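Local coordinates for putative peptidyl-arginine deiminase family protein (Campylobacter jejuni subsp. jejuni serotype O:2, PDB 6B10) that probably hydrolyses agmatine to N-carbamoylputrescine and ammonia, a step on the route to putrescine in polyamine biosynthesis, at residues Gln19-Leu24 and Asn75-Lys80; Ser25-Lys30 and Gln42-Phe47; Thr83-Thr86 and Asp90-Ala93. One frame throughout, in Å; residues are numbered along the deposited sequence.

Strand 19-25 comes first and carries Gln19-Leu24 of contact 1. Ser25-Lys30 follows directly and meets helix 37-52 in contact 2, which closes a short loop. The chain then runs through strand 56-61 and helix 64-67 to strand 76-80, where contact 1 closes. Contact 2 is therefore nested inside the loop of contact 1. Contact 3 comes later, in series, and bends Thr83-Thr86 back on Asp90-Ala93. Contact 1 links strands 19-25 and 76-80 across strand 56-61; contact 2 lays the loop after strand 19-25 on helix 37-52. Leu24 packs on Tyr44 and Phe47. Contacts 2 and 3 meet through His28 NE2 and Thr83 O. Contact 3 holds Phe91, whose backbone oxygen binds the potassium ion.

Contact 1. Residues Gln19-Leu24 and Asn75-Lys80; sequences QEYLML and NVEFFK
Tyr21 and Glu77 meet through one hydrogen bond between their side chains. Tyr21 OH donates to Glu77 OE1 over 2.6 Å, a short bond. The oxygen is met on its syn side, with the hydroxyl 27° out of the carboxylate plane. Glu77 CD lies in the plane of the tyrosine ring, at its edge, and the ring and carboxylate planes are 76° apart. The glutamate chain is extended beyond CG (chi2 172°), which carries the carboxylate across to the phenol.

Van der Waals contact is slight. Tyr21 CE1 is 3.3 Å from Glu77 OE1, and the glutamate comes in roughly perpendicular to the tyrosine.

The backbones do not pair. The CA atoms of Tyr21 and Val76 are 9.4 Å apart, because strand 56-61 runs between the two strands in this sheet. Tyr21 reaches over that strand and touches Leu58. Glu20 and Tyr21 both face Arg328 on the other side, in a classic beta bulge.

Glu77 OE1 also forms a salt bridge with Lys132 of helix 120-133, and Lys56 makes a cation-pi contact with the Tyr21 ring. One carboxylate oxygen thus serves both a phenol and an ammonium, and Lys132 would probably favour its charged form.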
ATOM      1  N   GLN A  19      -1.428   0.734  14.541  1.00 25.53           N
ATOM      2  CA  GLN A  19      -0.678  -0.399  14.037  1.00 25.74           C
ATOM      3  C   GLN A  19       0.369  -0.888  15.032  1.00 26.54           C
ATOM      4  O   GLN A  19       0.784  -0.155  15.931  1.00 25.38           O
ATOM      5  CB  GLN A  19       0.025  -0.008  12.729  1.00 25.79           C
ATOM      6  CG  GLN A  19      -0.911   0.371  11.589  1.00 24.93           C
ATOM      7  CD  GLN A  19      -0.186   1.093  10.461  1.00 25.09           C
ATOM      8  OE1 GLN A  19       0.935   0.724  10.094  1.00 24.12           O
ATOM      9  NE2 GLN A  19      -0.816   2.133   9.910  1.00 23.91           N
ATOM     10  N   GLU A  20       0.776  -2.143  14.847  1.00 27.32           N
ATOM     11  CA  GLU A  20       1.827  -2.749  15.655  0.50 28.11           C
ATOM     12  C   GLU A  20       3.140  -2.763  14.868  1.00 28.41           C
ATOM     13  O   GLU A  20       4.192  -2.433  15.409  1.00 28.91           O
ATOM     14  CB  GLU A  20       1.427  -4.169  16.075  0.50 28.70           C
ATOM     15  CG  GLU A  20       2.265  -4.749  17.207  0.50 29.00           C
ATOM     16  CD  GLU A  20       1.933  -4.145  18.558  0.50 28.93           C
ATOM     17  OE1 GLU A  20       0.766  -4.237  18.984  0.50 29.55           O
ATOM     18  OE2 GLU A  20       2.848  -3.594  19.203  0.50 29.00           O
ATOM     19  N   TYR A  21       3.074  -3.129  13.588  1.00 28.42           N
ATOM     20  CA  TYR A  21       4.258  -3.179  12.730  1.00 28.41           C
ATOM     21  C   TYR A  21       4.013  -2.569  11.358  1.00 28.03           C
ATOM     22  O   TYR A  21       2.902  -2.638  10.829  1.00 27.48           O
ATOM     23  CB  TYR A  21       4.665  -4.626  12.473  1.00 29.71           C
ATOM     24  CG  TYR A  21       5.283  -5.368  13.640  1.00 31.46           C
ATOM     25  CD1 TYR A  21       6.639  -5.257  13.922  1.00 31.89           C
ATOM     26  CD2 TYR A  21       4.517  -6.220  14.432  1.00 33.11           C
ATOM     27  CE1 TYR A  21       7.212  -5.957  14.966  1.00 33.07           C
ATOM     28  CE2 TYR A  21       5.080  -6.920  15.486  1.00 33.50           C
ATOM     29  CZ  TYR A  21       6.425  -6.787  15.746  1.00 34.08           C
ATOM     30  OH  TYR A  21       6.985  -7.486  16.791  1.00 36.75           O
ATOM     31  N   LEU A  22       5.067  -1.989  10.783  1.00 27.16           N
ATOM     32  CA  LEU A  22       5.189  -1.888   9.335  1.00 27.67           C
ATOM     33  C   LEU A  22       6.187  -2.960   8.887  1.00 28.39           C
ATOM     34  O   LEU A  22       7.287  -3.082   9.433  1.00 27.34           O
ATOM     35  CB  LEU A  22       5.654  -0.499   8.885  1.00 27.22           C
ATOM     36  CG  LEU A  22       5.457  -0.206   7.388  1.00 27.12           C
ATOM     37  CD1 LEU A  22       3.987  -0.042   7.040  1.00 27.20           C
ATOM     38  CD2 LEU A  22       6.215   1.037   6.950  1.00 26.96           C
ATOM     39  N   MET A  23       5.794  -3.731   7.888  1.00 29.07           N
ATOM     40  CA  MET A  23       6.582  -4.862   7.448  1.00 30.07           C
ATOM     41  C   MET A  23       7.125  -4.619   6.049  1.00 30.17           C
ATOM     42  O   MET A  23       6.407  -4.150   5.169  1.00 29.55           O
ATOM     43  CB  MET A  23       5.722  -6.113   7.480  1.00 30.96           C
ATOM     44  CG  MET A  23       5.073  -6.344   8.838  1.00 32.19           C
ATOM     45  SD  MET A  23       4.120  -7.865   8.936  1.00 34.54           S
ATOM     46  CE  MET A  23       2.935  -7.634   7.617  1.00 35.06           C
ATOM     47  N   LEU A  24       8.405  -4.928   5.860  1.00 31.00           N
ATOM     48  CA  LEU A  24       9.074  -4.768   4.576  1.00 32.65           C
ATOM     49  C   LEU A  24       9.930  -5.992   4.246  1.00 35.25           C
ATOM     50  O   LEU A  24      10.412  -6.696   5.138  1.00 34.65           O
ATOM     51  CB  LEU A  24       9.963  -3.519   4.588  1.00 32.49           C
ATOM     52  CG  LEU A  24       9.298  -2.202   5.017  1.00 32.54           C
ATOM     53  CD1 LEU A  24       9.536  -1.920   6.490  1.00 32.80           C
ATOM     54  CD2 LEU A  24       9.791  -1.024   4.181  1.00 33.06           C
ATOM     55  N   ASN A  75      13.620   0.151  17.631  1.00 42.87           N
ATOM     56  CA  ASN A  75      12.318  -0.361  17.184  1.00 42.73           C
ATOM     57  C   ASN A  75      12.327  -1.077  15.840  1.00 41.32           C
ATOM     58  O   ASN A  75      11.337  -1.038  15.112  1.00 42.27           O
ATOM     59  CB  ASN A  75      11.286   0.762  17.149  1.00 44.86           C
ATOM     60  CG  ASN A  75      11.155   1.455  18.477  1.00 46.70           C
ATOM     61  OD1 ASN A  75      11.585   2.593  18.635  1.00 50.15           O
ATOM     62  ND2 ASN A  75      10.585   0.760  19.451  1.00 48.00           N
ATOM     63  N   VAL A  76      13.432  -1.739  15.511  1.00 38.28           N
ATOM     64  CA  VAL A  76      13.499  -2.526  14.291  1.00 37.64           C
ATOM     65  C   VAL A  76      13.743  -3.987  14.653  1.00 38.96           C
ATOM     66  O   VAL A  76      14.696  -4.308  15.359  1.00 39.94           O
ATOM     67  CB  VAL A  76      14.575  -1.997  13.328  1.00 36.34           C
ATOM     68  CG1 VAL A  76      14.634  -2.842  12.066  1.00 35.87           C
ATOM     69  CG2 VAL A  76      14.279  -0.549  12.963  1.00 36.91           C
ATOM     70  N   GLU A  77      12.859  -4.862  14.183  1.00 39.22           N
ATOM     71  CA  GLU A  77      13.005  -6.295  14.388  1.00 39.55           C
ATOM     72  C   GLU A  77      13.317  -6.951  13.062  1.00 41.02           C
ATOM     73  O   GLU A  77      13.128  -6.349  12.003  1.00 40.58           O
ATOM     74  CB  GLU A  77      11.740  -6.894  15.001  1.00 38.84           C
ATOM     75  CG  GLU A  77      11.505  -6.428  16.426  1.00 38.61           C
ATOM     76  CD  GLU A  77      10.166  -6.851  16.981  1.00 38.45           C
ATOM     77  OE1 GLU A  77       9.542  -7.778  16.423  1.00 38.30           O
ATOM     78  OE2 GLU A  77       9.744  -6.255  17.993  1.00 39.35           O
ATOM     79  N   PHE A  78      13.804  -8.183  13.135  1.00 42.57           N
ATOM     80  CA  PHE A  78      14.259  -8.913  11.964  1.00 45.07           C
ATOM     81  C   PHE A  78      13.672 -10.314  11.976  1.00 44.96           C
ATOM     82  O   PHE A  78      13.405 -10.868  13.038  1.00 45.17           O
ATOM     83  CB  PHE A  78      15.787  -8.980  11.951  1.00 47.03           C
ATOM     84  CG  PHE A  78      16.450  -7.673  12.282  1.00 48.69           C
ATOM     85  CD1 PHE A  78      16.550  -6.668  11.329  1.00 49.72           C
ATOM     86  CD2 PHE A  78      16.957  -7.438  13.554  1.00 51.40           C
ATOM     87  CE1 PHE A  78      17.152  -5.459  11.632  1.00 50.05           C
ATOM     88  CE2 PHE A  78      17.564  -6.230  13.863  1.00 51.94           C
ATOM     89  CZ  PHE A  78      17.661  -5.239  12.900  1.00 52.01           C
ATOM     90  N   PHE A  79      13.463 -10.872  10.791  1.00 46.04           N
ATOM     91  CA  PHE A  79      12.911 -12.210  10.652  1.00 48.86           C
ATOM     92  C   PHE A  79      13.542 -12.916   9.457  1.00 52.41           C
ATOM     93  O   PHE A  79      13.324 -12.523   8.309  1.00 53.14           O
ATOM     94  CB  PHE A  79      11.394 -12.150  10.478  1.00 48.32           C
ATOM     95  CG  PHE A  79      10.765 -13.493  10.240  1.00 49.52           C
ATOM     96  CD1 PHE A  79      10.649 -14.411  11.277  1.00 50.78           C
ATOM     97  CD2 PHE A  79      10.297 -13.847   8.983  1.00 49.79           C
ATOM     98  CE1 PHE A  79      10.076 -15.655  11.063  1.00 51.08           C
ATOM     99  CE2 PHE A  79       9.719 -15.089   8.764  1.00 50.67           C
ATOM    100  CZ  PHE A  79       9.610 -15.993   9.804  1.00 50.72           C
ATOM    101  N   LYS A  80      14.323 -13.959   9.737  1.00 53.91           N
ATOM    102  CA  LYS A  80      14.992 -14.728   8.694  1.00 55.60           C
ATOM    103  C   LYS A  80      13.971 -15.506   7.872  1.00 56.87           C
ATOM    104  O   LYS A  80      13.157 -16.250   8.423  1.00 56.26           O
ATOM    105  CB  LYS A  80      16.017 -15.690   9.302  1.00 55.93           C
TER

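Contact 2. Residues Ser25-Lys30 and Gln42-Phe47; sequences SLPHEK and QSYKEF
The CA atoms of Leu26 and Tyr44 are 7.9 Å apart, where the loop after strand 19-25 passes a turn of helix 37-52. Tyr44 carries the whole contact on the helix side.

Pro27 sits over one face of the Tyr44 ring. Its CD is 3.6 Å from the ring centroid and 17° off the ring normal, a CH-pi contact. The carbon is offset toward the rim of the ring. The neighbouring Pro27 CG comes closer to a single atom, 3.4 Å from Tyr44 CE1. The two side chains approach from opposite directions. Chi1 of Tyr44 is -95°, away from a staggered value, and this turn puts a face of the ring under Pro27 CD.

On the same side of the ring plane, Leu26 brings one methyl, CD2, to 3.9 Å from Tyr44 CD2, beyond the ring rim. It lies oblique to the ring. Tyr44 OH ends 3.6 Å from Ser25 O.

Other residues extend the cluster. The Phe314 ring meets Tyr44 with planes about 30° apart, and Pro27 also touches Trp33, Ile40 and Leu41.

All four touching residues are buried, and no hydrogen bond crosses between the segments. The loop is thus held to the helix by apolar contact and by a C-H of Pro27 CD on the aromatic face.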
ATOM      1  N   SER A  25      10.112  -6.233   2.954  1.00 38.02           N
ATOM      2  CA  SER A  25      10.992  -7.286   2.472  1.00 39.41           C
ATOM      3  C   SER A  25      12.219  -6.650   1.828  1.00 41.24           C
ATOM      4  O   SER A  25      12.133  -6.081   0.742  1.00 40.99           O
ATOM      5  CB  SER A  25      10.254  -8.160   1.466  1.00 40.91           C
ATOM      6  OG  SER A  25      11.105  -9.171   0.958  1.00 43.84           O
ATOM      7  N   LEU A  26      13.361  -6.749   2.505  1.00 42.93           N
ATOM      8  CA  LEU A  26      14.600  -6.126   2.038  1.00 44.58           C
ATOM      9  C   LEU A  26      15.024  -6.567   0.636  1.00 45.77           C
ATOM     10  O   LEU A  26      14.845  -7.731   0.264  1.00 45.51           O
ATOM     11  CB  LEU A  26      15.746  -6.403   3.011  1.00 44.14           C
ATOM     12  CG  LEU A  26      15.669  -5.714   4.372  1.00 45.11           C
ATOM     13  CD1 LEU A  26      16.847  -6.145   5.228  1.00 45.25           C
ATOM     14  CD2 LEU A  26      15.642  -4.196   4.244  1.00 45.96           C
ATOM     15  N   PRO A  27      15.566  -5.625  -0.159  1.00 48.69           N
ATOM     16  CA  PRO A  27      16.245  -6.016  -1.389  1.00 51.01           C
ATOM     17  C   PRO A  27      17.572  -6.681  -1.053  1.00 51.46           C
ATOM     18  O   PRO A  27      18.244  -6.263  -0.115  1.00 50.48           O
ATOM     19  CB  PRO A  27      16.482  -4.685  -2.117  1.00 50.04           C
ATOM     20  CG  PRO A  27      15.633  -3.679  -1.420  1.00 49.84           C
ATOM     21  CD  PRO A  27      15.509  -4.162  -0.011  1.00 48.44           C
ATOM     22  N   HIS A  28      17.924  -7.720  -1.797  1.00 55.89           N
ATOM     23  CA  HIS A  28      19.202  -8.404  -1.606  1.00 59.36           C
ATOM     24  C   HIS A  28      19.861  -8.686  -2.947  1.00 61.37           C
ATOM     25  O   HIS A  28      19.208  -8.638  -3.994  1.00 60.59           O
ATOM     26  CB  HIS A  28      19.026  -9.703  -0.804  1.00 58.47           C
ATOM     27  CG  HIS A  28      17.894 -10.567  -1.272  1.00 58.60           C
ATOM     28  ND1 HIS A  28      17.904 -11.222  -2.484  1.00 58.62           N
ATOM     29  CD2 HIS A  28      16.722 -10.897  -0.677  1.00 58.32           C
ATOM     30  CE1 HIS A  28      16.784 -11.909  -2.622  1.00 57.34           C
ATOM     31  NE2 HIS A  28      16.050 -11.729  -1.538  1.00 57.45           N
ATOM     32  N   GLU A  29      21.159  -8.983  -2.900  1.00 65.76           N
ATOM     33  CA  GLU A  29      21.943  -9.293  -4.094  1.00 68.14           C
ATOM     34  C   GLU A  29      21.563 -10.660  -4.658  1.00 69.63           C
ATOM     35  O   GLU A  29      22.325 -11.617  -4.553  1.00 72.29           O
ATOM     36  CB  GLU A  29      23.441  -9.262  -3.770  1.00 68.80           C
ATOM     37  N   LYS A  30      20.375 -10.731  -5.254  1.00 73.68           N
ATOM     38  CA  LYS A  30      19.834 -11.971  -5.820  1.00 75.47           C
ATOM     39  C   LYS A  30      18.619 -11.676  -6.700  1.00 78.50           C
ATOM     40  O   LYS A  30      18.494 -12.218  -7.796  1.00 79.49           O
ATOM     41  CB  LYS A  30      19.448 -12.959  -4.718  1.00 75.28           C
ATOM     42  N   GLN A  42      20.086   2.217   0.731  1.00 46.93           N
ATOM     43  CA  GLN A  42      20.198   3.514   1.386  1.00 47.76           C
ATOM     44  C   GLN A  42      18.826   4.193   1.509  1.00 45.23           C
ATOM     45  O   GLN A  42      18.521   4.815   2.532  1.00 44.89           O
ATOM     46  CB  GLN A  42      21.180   4.419   0.634  1.00 50.29           C
ATOM     47  CG  GLN A  42      21.377   5.775   1.285  1.00 52.88           C
ATOM     48  CD  GLN A  42      21.647   5.659   2.775  1.00 56.61           C
ATOM     49  OE1 GLN A  42      22.576   4.961   3.191  1.00 59.54           O
ATOM     50  NE2 GLN A  42      20.828   6.328   3.588  1.00 57.46           N
ATOM     51  N   SER A  43      18.015   4.073   0.460  1.00 41.66           N
ATOM     52  CA  SER A  43      16.629   4.541   0.493  1.00 41.36           C
ATOM     53  C   SER A  43      15.838   3.841   1.602  1.00 40.00           C
ATOM     54  O   SER A  43      15.170   4.500   2.406  1.00 39.03           O
ATOM     55  CB  SER A  43      15.953   4.300  -0.856  1.00 41.06           C
ATOM     56  OG  SER A  43      16.695   4.890  -1.909  1.00 41.48           O
ATOM     57  N   TYR A  44      15.930   2.510   1.640  1.00 38.95           N
ATOM     58  CA  TYR A  44      15.303   1.706   2.701  1.00 36.68           C
ATOM     59  C   TYR A  44      15.713   2.161   4.087  1.00 37.92           C
ATOM     60  O   TYR A  44      14.864   2.336   4.956  1.00 38.59           O
ATOM     61  CB  TYR A  44      15.648   0.225   2.549  1.00 35.53           C
ATOM     62  CG  TYR A  44      14.606  -0.560   1.805  1.00 32.49           C
ATOM     63  CD1 TYR A  44      14.552  -0.529   0.426  1.00 32.06           C
ATOM     64  CD2 TYR A  44      13.667  -1.324   2.484  1.00 30.78           C
ATOM     65  CE1 TYR A  44      13.595  -1.242  -0.270  1.00 30.93           C
ATOM     66  CE2 TYR A  44      12.704  -2.040   1.801  1.00 30.31           C
ATOM     67  CZ  TYR A  44      12.674  -1.997   0.423  1.00 29.66           C
ATOM     68  OH  TYR A  44      11.724  -2.701  -0.272  1.00 28.73           O
ATOM     69  N   LYS A  45      17.013   2.352   4.289  1.00 38.37           N
ATOM     70  CA  LYS A  45      17.529   2.792   5.581  1.00 38.46           C
ATOM     71  C   LYS A  45      16.881   4.100   6.014  1.00 38.34           C
ATOM     72  O   LYS A  45      16.521   4.268   7.179  1.00 40.04           O
ATOM     73  CB  LYS A  45      19.051   2.952   5.524  1.00 38.53           C
ATOM     74  CG  LYS A  45      19.690   3.300   6.859  1.00 39.17           C
ATOM     75  N   GLU A  46      16.736   5.022   5.070  1.00 38.82           N
ATOM     76  CA  GLU A  46      16.107   6.306   5.346  1.00 39.57           C
ATOM     77  C   GLU A  46      14.638   6.099   5.704  1.00 35.55           C
ATOM     78  O   GLU A  46      14.152   6.637   6.699  1.00 34.22           O
ATOM     79  CB  GLU A  46      16.229   7.232   4.133  1.00 43.19           C
ATOM     80  CG  GLU A  46      15.972   8.699   4.447  1.00 47.68           C
ATOM     81  CD  GLU A  46      16.879   9.229   5.543  1.00 51.27           C
ATOM     82  OE1 GLU A  46      18.098   8.945   5.499  1.00 54.33           O
ATOM     83  OE2 GLU A  46      16.372   9.920   6.455  1.00 55.57           O
ATOM     84  N   PHE A  47      13.958   5.300   4.892  1.00 33.01           N
ATOM     85  CA  PHE A  47      12.535   5.004   5.068  1.00 32.14           C
ATOM     86  C   PHE A  47      12.295   4.330   6.419  1.00 32.23           C
ATOM     87  O   PHE A  47      11.410   4.736   7.179  1.00 30.23           O
ATOM     88  CB  PHE A  47      12.054   4.127   3.895  1.00 31.24           C
ATOM     89  CG  PHE A  47      10.570   3.836   3.878  1.00 30.21           C
ATOM     90  CD1 PHE A  47       9.631   4.735   4.387  1.00 30.77           C
ATOM     91  CD2 PHE A  47      10.107   2.666   3.294  1.00 30.47           C
ATOM     92  CE1 PHE A  47       8.274   4.445   4.345  1.00 29.83           C
ATOM     93  CE2 PHE A  47       8.752   2.375   3.243  1.00 30.47           C
ATOM     94  CZ  PHE A  47       7.835   3.266   3.775  1.00 29.90           C
TER

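Contact 3. Residues Thr83-Thr86 and Asp90-Ala93; sequences TNDT and DFGA. With K (potassium ion), chain E.
Asp85 and Phe91 make the main contact here, between a loop and the short, weakly bonded helix 88-91. Thr83 leads into it. Asn84 comes next and folds its amide back on its own chain. Asn84 OD1 accepts a weak hydrogen bond from Asp85 N over 2.9 Å, with a bent angle of 145°.

Asp85 then reaches across. Its CG lies anti to the backbone N (chi1 -174°), which directs the carboxylate to Phe91. Asp85 OD2 lies at the edge of that ring, near its plane, 3.8 Å from Phe91 CD2. The carboxylate and ring planes are 61° apart, and the two side chains run alongside each other in opposite senses. The other oxygen, OD1, accepts a hydrogen bond from Trp87 N. Asp85 OD2 also lies 4.2 Å from Asp90 OD2, so two acidic groups come close, and Asp121 brings a third. Thr86 ends the segment.

The backbone of Phe91 supplies a metal ligand. Phe91 O binds the potassium ion at 2.8 Å, and Asp106 OD1 and Phe107 O complete the protein ligands. A water 3.0 Å from the potassium donates to Asp90 O. Phe91 O also accepts a bond from Asn125 ND2. The carbonyl is therefore held by both a cation and an amide.

In the chain the contact falls between strand 76-80, at the edge of one sheet, and strand 94-98 of another. Helix 120-133 packs on it through Asp121 and Asn125, and strand 101-108 brings Asp106 and Phe107 to the ion.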
ATOM      1  N   THR A  83      13.266 -15.085   0.137  1.00 70.94           N
ATOM      2  CA  THR A  83      12.357 -14.325  -0.718  1.00 71.48           C
ATOM      3  C   THR A  83      13.123 -13.763  -1.916  1.00 71.15           C
ATOM      4  O   THR A  83      14.336 -13.943  -2.032  1.00 73.12           O
ATOM      5  CB  THR A  83      11.695 -13.158   0.058  1.00 71.67           C
ATOM      6  OG1 THR A  83      10.754 -12.478  -0.785  1.00 73.24           O
ATOM      7  CG2 THR A  83      12.744 -12.166   0.574  1.00 70.68           C
ATOM      8  N   ASN A  84      12.405 -13.090  -2.808  1.00 71.42           N
ATOM      9  CA  ASN A  84      13.034 -12.279  -3.856  1.00 71.02           C
ATOM     10  C   ASN A  84      12.273 -10.972  -4.089  1.00 66.82           C
ATOM     11  O   ASN A  84      12.860  -9.892  -4.020  1.00 69.50           O
ATOM     12  CB  ASN A  84      13.211 -13.072  -5.162  1.00 72.55           C
ATOM     13  CG  ASN A  84      11.960 -13.824  -5.580  1.00 73.99           C
ATOM     14  OD1 ASN A  84      11.010 -13.968  -4.806  1.00 74.69           O
ATOM     15  ND2 ASN A  84      11.955 -14.310  -6.815  1.00 75.83           N
ATOM     16  N   ASP A  85      10.971 -11.079  -4.345  1.00 62.99           N
ATOM     17  CA  ASP A  85      10.088  -9.921  -4.469  1.00 59.01           C
ATOM     18  C   ASP A  85      10.122  -9.088  -3.182  1.00 55.50           C
ATOM     19  O   ASP A  85       9.923  -9.621  -2.087  1.00 55.70           O
ATOM     20  CB  ASP A  85       8.660 -10.404  -4.745  1.00 59.44           C
ATOM     21  CG  ASP A  85       7.688  -9.272  -5.034  1.00 59.76           C
ATOM     22  OD1 ASP A  85       8.088  -8.092  -5.009  1.00 59.92           O
ATOM     23  OD2 ASP A  85       6.503  -9.572  -5.284  1.00 62.16           O
ATOM     24  N   THR A  86      10.390  -7.790  -3.321  1.00 50.38           N
ATOM     25  CA  THR A  86      10.391  -6.867  -2.185  1.00 47.24           C
ATOM     26  C   THR A  86       9.038  -6.157  -1.998  1.00 43.92           C
ATOM     27  O   THR A  86       8.801  -5.517  -0.974  1.00 41.72           O
ATOM     28  CB  THR A  86      11.482  -5.794  -2.343  1.00 47.61           C
ATOM     29  OG1 THR A  86      11.263  -5.060  -3.554  1.00 46.63           O
ATOM     30  CG2 THR A  86      12.858  -6.435  -2.376  1.00 48.30           C
ATOM     31  N   ASP A  90       2.007  -6.389  -2.398  1.00 36.84           N
ATOM     32  CA  ASP A  90       1.402  -7.319  -3.361  1.00 39.14           C
ATOM     33  C   ASP A  90       0.933  -8.615  -2.708  1.00 39.35           C
ATOM     34  O   ASP A  90      -0.183  -9.072  -2.962  1.00 39.05           O
ATOM     35  CB  ASP A  90       2.387  -7.690  -4.482  1.00 41.77           C
ATOM     36  CG  ASP A  90       2.610  -6.569  -5.480  1.00 43.07           C
ATOM     37  OD1 ASP A  90       1.665  -5.797  -5.754  1.00 45.66           O
ATOM     38  OD2 ASP A  90       3.735  -6.482  -6.016  1.00 44.04           O
ATOM     39  N   PHE A  91       1.791  -9.213  -1.884  1.00 39.69           N
ATOM     40  CA  PHE A  91       1.524 -10.559  -1.364  1.00 40.11           C
ATOM     41  C   PHE A  91       1.303 -10.665   0.149  1.00 39.37           C
ATOM     42  O   PHE A  91       0.791 -11.681   0.612  1.00 42.08           O
ATOM     43  CB  PHE A  91       2.616 -11.549  -1.819  1.00 40.30           C
ATOM     44  CG  PHE A  91       3.980 -11.254  -1.270  1.00 40.32           C
ATOM     45  CD1 PHE A  91       4.339 -11.679  -0.004  1.00 40.30           C
ATOM     46  CD2 PHE A  91       4.917 -10.569  -2.035  1.00 41.07           C
ATOM     47  CE1 PHE A  91       5.597 -11.412   0.503  1.00 40.48           C
ATOM     48  CE2 PHE A  91       6.177 -10.298  -1.535  1.00 40.87           C
ATOM     49  CZ  PHE A  91       6.518 -10.720  -0.262  1.00 41.04           C
ATOM     50  N   GLY A  92       1.657  -9.639   0.916  1.00 38.51           N
ATOM     51  CA  GLY A  92       1.518  -9.684   2.378  1.00 37.45           C
ATOM     52  C   GLY A  92       0.110  -9.974   2.881  1.00 36.67           C
ATOM     53  O   GLY A  92      -0.874  -9.805   2.159  1.00 37.56           O
ATOM     54  N   ALA A  93       0.016 -10.410   4.132  1.00 35.29           N
ATOM     55  CA  ALA A  93      -1.272 -10.724   4.747  1.00 34.91           C
ATOM     56  C   ALA A  93      -2.058  -9.449   5.055  1.00 33.48           C
ATOM     57  O   ALA A  93      -1.475  -8.450   5.484  1.00 33.88           O
ATOM     58  CB  ALA A  93      -1.061 -11.522   6.021  1.00 35.71           C
TER
HETATM   59  K     K E 403      -0.934 -13.615  -0.516  1.00 48.94           K
HETATM   60  O   HOH W   1      -1.895 -11.463  -2.374  1.00 43.96           O